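Local atomic coordinates of putative sugar ABC transport system, substrate-binding protein (Bordetella parapertussis, PDB entry 5IX8), a protein that probably binds a carbohydrate in the periplasm and presents it to an ABC transporter for uptake. Residues A[155-158]-A[159-162]; A[207-210]-A[211-215]; A[65-68]-A[69-72]. All blocks are in the same frame, centred on the assembly; numbering follows the deposited sequence.

How the contacts relate
The centres of contacts 1 and 2 each lie about 13 Å from the centre of the chain, nearer than that of contact 3 (about 24 Å). They are on helices 154-168 and 209-221 beside the mixed sheet and touch: Arg-158 NH1 is 2.8 Å from Pro-207 O, a probable hydrogen bond. Contact 3 is on helix 60-73 beside the other domain's parallel sheet, its nearest atoms about 17 Å from contact 2. Contact 2 is buried and its side-chain packing apolar; contact 1 is partly buried and carries a salt bridge; contact 3, partly buried with residues at the surface, combines a serine-to-backbone bond and a Gln-Lys pair with Leu-67 and Phe-70 packed inward on the sheet.

Contact 1 of 3, residues A[155-158]-A[159-162]; sequences PRLR and YEGF. With SO4 (sulfate ion), chain C.
Arg-156 and Glu-160 are one helical turn apart and run side by side, pointing the same way. The NE of Arg-156 donates a hydrogen bond to Glu-160 OE2 at 2.9 Å, with an N-H...O angle of 142°, forming a salt bridge. The acceptor lies almost in the guanidinium plane, whereas NE stands above the carboxylate plane; the two planes are turned 53° apart. A water spans the other corner of the pair, accepting a hydrogen bond from Arg-156 NH2 and donating one to Glu-160 OE1, so both carboxylate oxygens are tied to the same guanidinium. On the remaining nitrogen, NH1 bonds to sulfate O1 at 2.8 Å. That ion, probably from the crystallisation liquor, is also held by the backbone N of Gly-151 and Glu-153, and Glu-153 makes a further salt bridge to the guanidinium, through NH1.

The bend that turns the guanidinium toward Glu-160 is at chi3 (78°), after an extended start. Behind the pair runs the regular backbone of helix 154-168, with Glu-160 N bonded to Arg-156 O at 2.8 Å and Phe-162 N to Arg-158 O at 3.0 Å. The helix is the crossover of the beta-alpha-beta unit formed with strands 142-145 and 172-173. Elsewhere on it, Arg-158 stretches to salt bridges with Asp-122 and Glu-252, while Phe-162 stacks on Phe-205. In this crystal, with two carboxylates and a sulfate around it, the Arg-156 guanidinium is engaged through all three nitrogens, NH2 through the water, which should limit its rotation and probably favours the charged form; the sulfate's share need not hold in solution.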
# COMPACT_ATOMS: atom_id res chain seq x y z
N PRO A 155 5.97 -6.91 -0.47
CA PRO A 155 5.82 -7.62 -1.75
C PRO A 155 5.96 -9.11 -1.57
O PRO A 155 5.27 -9.89 -2.22
CB PRO A 155 6.95 -7.03 -2.63
CG PRO A 155 7.17 -5.61 -2.04
CD PRO A 155 7.07 -5.93 -0.54
N ARG A 156 6.86 -9.53 -0.68
CA ARG A 156 7.00 -10.96 -0.41
C ARG A 156 5.73 -11.51 0.23
O ARG A 156 5.28 -12.62 -0.12
CB ARG A 156 8.22 -11.22 0.48
CG ARG A 156 8.54 -12.72 0.55
CD ARG A 156 9.55 -13.08 1.63
NE ARG A 156 8.93 -13.09 2.94
CZ ARG A 156 9.08 -12.12 3.85
NH1 ARG A 156 9.95 -11.13 3.66
NH2 ARG A 156 8.41 -12.19 5.00
N LEU A 157 5.12 -10.76 1.17
CA LEU A 157 3.89 -11.22 1.79
C LEU A 157 2.78 -11.39 0.75
O LEU A 157 2.06 -12.39 0.76
CB LEU A 157 3.44 -10.26 2.90
CG LEU A 157 4.42 -10.11 4.07
CD1 LEU A 157 3.93 -9.03 5.02
CD2 LEU A 157 4.61 -11.41 4.85
N ARG A 158 2.65 -10.42 -0.16
CA ARG A 158 1.64 -10.53 -1.21
C ARG A 158 1.90 -11.74 -2.08
O ARG A 158 0.96 -12.47 -2.45
CB ARG A 158 1.62 -9.28 -2.06
CG ARG A 158 1.15 -8.08 -1.24
CD ARG A 158 1.10 -6.78 -2.05
NE ARG A 158 0.74 -5.71 -1.14
CZ ARG A 158 0.34 -4.49 -1.49
NH1 ARG A 158 0.18 -4.17 -2.78
NH2 ARG A 158 0.07 -3.60 -0.53
N TYR A 159 3.17 -11.95 -2.46
CA TYR A 159 3.52 -13.13 -3.24
C TYR A 159 3.18 -14.42 -2.50
O TYR A 159 2.60 -15.35 -3.08
CB TYR A 159 5.01 -13.08 -3.58
CG TYR A 159 5.55 -14.37 -4.12
CD1 TYR A 159 5.09 -14.90 -5.31
CD2 TYR A 159 6.56 -15.05 -3.42
CE1 TYR A 159 5.61 -16.09 -5.79
CE2 TYR A 159 7.09 -16.24 -3.92
CZ TYR A 159 6.61 -16.75 -5.11
OH TYR A 159 7.14 -17.93 -5.58
N GLU A 160 3.51 -14.49 -1.22
CA GLU A 160 3.22 -15.69 -0.44
C GLU A 160 1.72 -15.99 -0.39
O GLU A 160 1.30 -17.15 -0.54
CB GLU A 160 3.80 -15.55 0.98
CG GLU A 160 5.32 -15.73 0.99
CD GLU A 160 5.97 -15.25 2.29
OE1 GLU A 160 5.23 -14.84 3.21
OE2 GLU A 160 7.21 -15.30 2.37
N GLY A 161 0.90 -14.97 -0.14
CA GLY A 161 -0.54 -15.20 -0.09
C GLY A 161 -1.11 -15.62 -1.44
O GLY A 161 -1.92 -16.56 -1.50
N PHE A 162 -0.65 -14.97 -2.52
CA PHE A 162 -1.07 -15.35 -3.87
C PHE A 162 -0.67 -16.79 -4.18
O PHE A 162 -1.49 -17.59 -4.65
CB PHE A 162 -0.45 -14.37 -4.89
CG PHE A 162 -0.79 -14.69 -6.30
CD1 PHE A 162 -2.07 -14.44 -6.78
CD2 PHE A 162 0.16 -15.25 -7.15
CE1 PHE A 162 -2.41 -14.74 -8.08
CE2 PHE A 162 -0.19 -15.58 -8.46
CZ PHE A 162 -1.48 -15.28 -8.94
S SO4 C . 12.10 -9.51 1.09
O1 SO4 C . 12.07 -10.73 1.89
O2 SO4 C . 11.66 -8.34 1.83
O3 SO4 C . 11.28 -9.65 -0.12
O4 SO4 C . 13.48 -9.32 0.64
O HOH W 1 6.68 -14.33 5.60

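Contact 2 of 3, residues A[207-210]-A[211-215]; sequences PVTF and LGIGA
Leu-211 lies obliquely across both Pro-207 and Val-208, one side chain serving two partners. Its CD1 meets the proline ring at the CD and CG corner, 3.8 Å from Pro-207 CD, while its CG sits 3.9 Å from Val-208 CG2. The leucine CG is anti to the carbonyl carbon (chi1 -71°), which swings the branch back toward the residues that precede the helix. Val-208 CG2 lies between its own backbone N and carbonyl carbon, and from there it also comes within 3.9 Å of Leu-211 CD1.

Val-208 occupies the N-cap position of helix 209-221, the helix linking parallel strands 201-205 and 227-231 in a beta-alpha-beta unit. Its carbonyl begins the helical bonding: Gly-212 N reaches Val-208 O at 3.0 Å. Ile-213 N follows with Thr-209 O at 2.9 Å, and the third bond runs from Gly-214 N to Phe-210 O at 3.0 Å.

On another side of the turn, Ile-213 sets CG1 over the backbone, 3.2 Å from Thr-209 O, and its side chain also touches Asn-237 and Met-240 of helix 235-242. The CB of Phe-210 lies against Leu-211 N, and its side chain packs on Leu-184 of helix 184-197. Thr-209 OG1 is hydrogen-bonded to the backbone oxygens of Ser-231 and Ala-232, joining the helix start to the end of strand 227-231.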
# COMPACT_ATOMS: atom_id res chain seq x y z
N PRO A 207 2.19 -6.97 -7.84
CA PRO A 207 1.69 -6.54 -6.53
C PRO A 207 1.26 -5.09 -6.45
O PRO A 207 0.67 -4.75 -5.42
CB PRO A 207 2.91 -6.78 -5.62
CG PRO A 207 4.11 -6.40 -6.55
CD PRO A 207 3.66 -7.09 -7.85
N VAL A 208 1.56 -4.25 -7.45
CA VAL A 208 1.34 -2.80 -7.33
C VAL A 208 1.02 -2.21 -8.69
O VAL A 208 1.41 -2.74 -9.74
CB VAL A 208 2.55 -2.04 -6.75
CG1 VAL A 208 2.93 -2.55 -5.41
CG2 VAL A 208 3.76 -2.12 -7.70
N THR A 209 0.32 -1.07 -8.65
CA THR A 209 -0.16 -0.32 -9.81
C THR A 209 0.81 -0.27 -10.98
O THR A 209 0.49 -0.68 -12.09
CB THR A 209 -0.50 1.12 -9.41
OG1 THR A 209 -1.26 1.14 -8.20
CG2 THR A 209 -1.28 1.79 -10.53
N PHE A 210 2.00 0.28 -10.76
CA PHE A 210 2.87 0.54 -11.91
C PHE A 210 3.41 -0.74 -12.52
O PHE A 210 3.69 -0.76 -13.72
CB PHE A 210 4.06 1.42 -11.53
CG PHE A 210 3.67 2.81 -11.17
CD1 PHE A 210 2.44 3.32 -11.57
CD2 PHE A 210 4.54 3.61 -10.46
CE1 PHE A 210 2.08 4.64 -11.24
CE2 PHE A 210 4.18 4.91 -10.12
CZ PHE A 210 2.96 5.43 -10.53
N LEU A 211 3.61 -1.80 -11.72
CA LEU A 211 4.01 -3.07 -12.31
C LEU A 211 2.87 -3.65 -13.14
O LEU A 211 3.10 -4.17 -14.23
CB LEU A 211 4.49 -4.06 -11.24
CG LEU A 211 5.84 -3.74 -10.59
CD1 LEU A 211 6.10 -4.73 -9.45
CD2 LEU A 211 6.98 -3.75 -11.61
N GLY A 212 1.63 -3.51 -12.66
CA GLY A 212 0.49 -3.93 -13.47
C GLY A 212 0.36 -3.15 -14.78
O GLY A 212 0.09 -3.74 -15.82
N ILE A 213 0.52 -1.82 -14.73
CA ILE A 213 0.49 -1.02 -15.96
C ILE A 213 1.59 -1.46 -16.91
O ILE A 213 1.38 -1.60 -18.12
CB ILE A 213 0.63 0.49 -15.64
CG1 ILE A 213 -0.47 0.98 -14.69
CG2 ILE A 213 0.66 1.36 -16.96
CD1 ILE A 213 -1.83 1.03 -15.29
N GLY A 214 2.80 -1.65 -16.39
CA GLY A 214 3.89 -2.07 -17.25
C GLY A 214 3.62 -3.44 -17.85
O GLY A 214 3.94 -3.69 -19.02
N ALA A 215 3.03 -4.34 -17.06
CA ALA A 215 2.70 -5.66 -17.58
C ALA A 215 1.71 -5.55 -18.73
O ALA A 215 1.85 -6.23 -19.76
CB ALA A 215 2.15 -6.56 -16.46

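Contact 3 of 3, residues A[65-68]-A[69-72]; sequences AQLQ and SFKT
Ser-69 places OG between its own backbone N and carbonyl carbon (chi1 73°), and this folds the hydroxyl back onto the preceding turn, where it donates to Gln-66 O at 2.7 Å. Phe-70, with CG anti to the carbonyl carbon (chi1 -64°), brings its ring over the same oxygen, which sits 3.2 Å above the ring plane and offset toward the rim. Gln-66 O accepts a second bond from Phe-70 N at 3.1 Å, and both donors reach it from the same face of the carbonyl plane. Phe-70 N has a further, weak bond to Leu-67 O, and Lys-71 N a weak one to Gln-68 O. Ser-69 N, meanwhile, bonds to Ala-65 O at 3.0 Å.

These residues belong to helix 60-73, which packs on the parallel sheet in the alpha/beta fold of periplasmic binding proteins. Its apolar face carries Leu-67, whose side chain passes at a slant to that of Phe-70, with Leu-67 CD2 4.1 Å from Phe-70 CD2; both also touch Ala-78 of strand 77-80. Farther round, Gln-68 and Lys-71 run alongside each other, with Gln-68 OE1 3.2 Å from Lys-71 CE. Asp-94 gathers their polar ends, OD2 forming a salt bridge with Lys-71 NZ and accepting a hydrogen bond from Gln-68 NE2.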
# COMPACT_ATOMS: atom_id res chain seq x y z
N ALA A 65 16.93 11.63 7.51
CA ALA A 65 17.14 13.06 7.68
C ALA A 65 15.81 13.77 7.89
O ALA A 65 15.71 14.72 8.68
CB ALA A 65 17.89 13.64 6.49
N GLN A 66 14.77 13.32 7.18
CA GLN A 66 13.46 13.93 7.33
C GLN A 66 12.91 13.69 8.72
O GLN A 66 12.34 14.60 9.34
CB GLN A 66 12.50 13.40 6.26
CG GLN A 66 12.85 13.95 4.87
CD GLN A 66 12.30 13.10 3.76
OE1 GLN A 66 11.65 12.08 4.01
NE2 GLN A 66 12.58 13.52 2.51
N LEU A 67 13.05 12.47 9.24
CA LEU A 67 12.56 12.18 10.58
C LEU A 67 13.32 13.00 11.62
O LEU A 67 12.73 13.53 12.56
CB LEU A 67 12.69 10.68 10.86
CG LEU A 67 11.73 9.84 10.01
CD1 LEU A 67 12.15 8.35 9.94
CD2 LEU A 67 10.31 9.96 10.55
N GLN A 68 14.63 13.16 11.43
CA GLN A 68 15.40 14.01 12.32
C GLN A 68 14.93 15.45 12.29
O GLN A 68 14.85 16.11 13.33
CB GLN A 68 16.88 13.90 11.96
CG GLN A 68 17.44 12.57 12.41
CD GLN A 68 17.52 12.51 13.92
OE1 GLN A 68 17.85 13.52 14.58
NE2 GLN A 68 17.21 11.33 14.49
N SER A 69 14.58 15.97 11.11
CA SER A 69 14.12 17.35 11.05
C SER A 69 12.78 17.53 11.74
O SER A 69 12.47 18.64 12.22
CB SER A 69 14.03 17.82 9.60
OG SER A 69 12.93 17.21 8.97
N PHE A 70 11.96 16.48 11.81
CA PHE A 70 10.71 16.58 12.57
C PHE A 70 10.98 16.85 14.05
O PHE A 70 10.17 17.50 14.72
CB PHE A 70 9.89 15.30 12.43
CG PHE A 70 9.40 15.00 11.02
CD1 PHE A 70 9.47 15.94 10.00
CD2 PHE A 70 8.84 13.76 10.74
CE1 PHE A 70 9.00 15.64 8.72
CE2 PHE A 70 8.37 13.46 9.48
CZ PHE A 70 8.47 14.39 8.45
N LYS A 71 12.12 16.37 14.56
CA LYS A 71 12.49 16.64 15.95
C LYS A 71 12.62 18.13 16.20
O LYS A 71 12.13 18.65 17.21
CB LYS A 71 13.82 15.94 16.26
CG LYS A 71 13.79 15.01 17.45
CD LYS A 71 15.20 14.74 18.00
CE LYS A 71 16.02 13.82 17.13
NZ LYS A 71 17.32 13.42 17.80
N THR A 72 13.30 18.83 15.29
CA THR A 72 13.48 20.26 15.42
C THR A 72 12.19 21.02 15.21
O THR A 72 12.02 22.11 15.76
CB THR A 72 14.53 20.71 14.42
OG1 THR A 72 15.58 19.73 14.39
CG2 THR A 72 15.09 22.05 14.81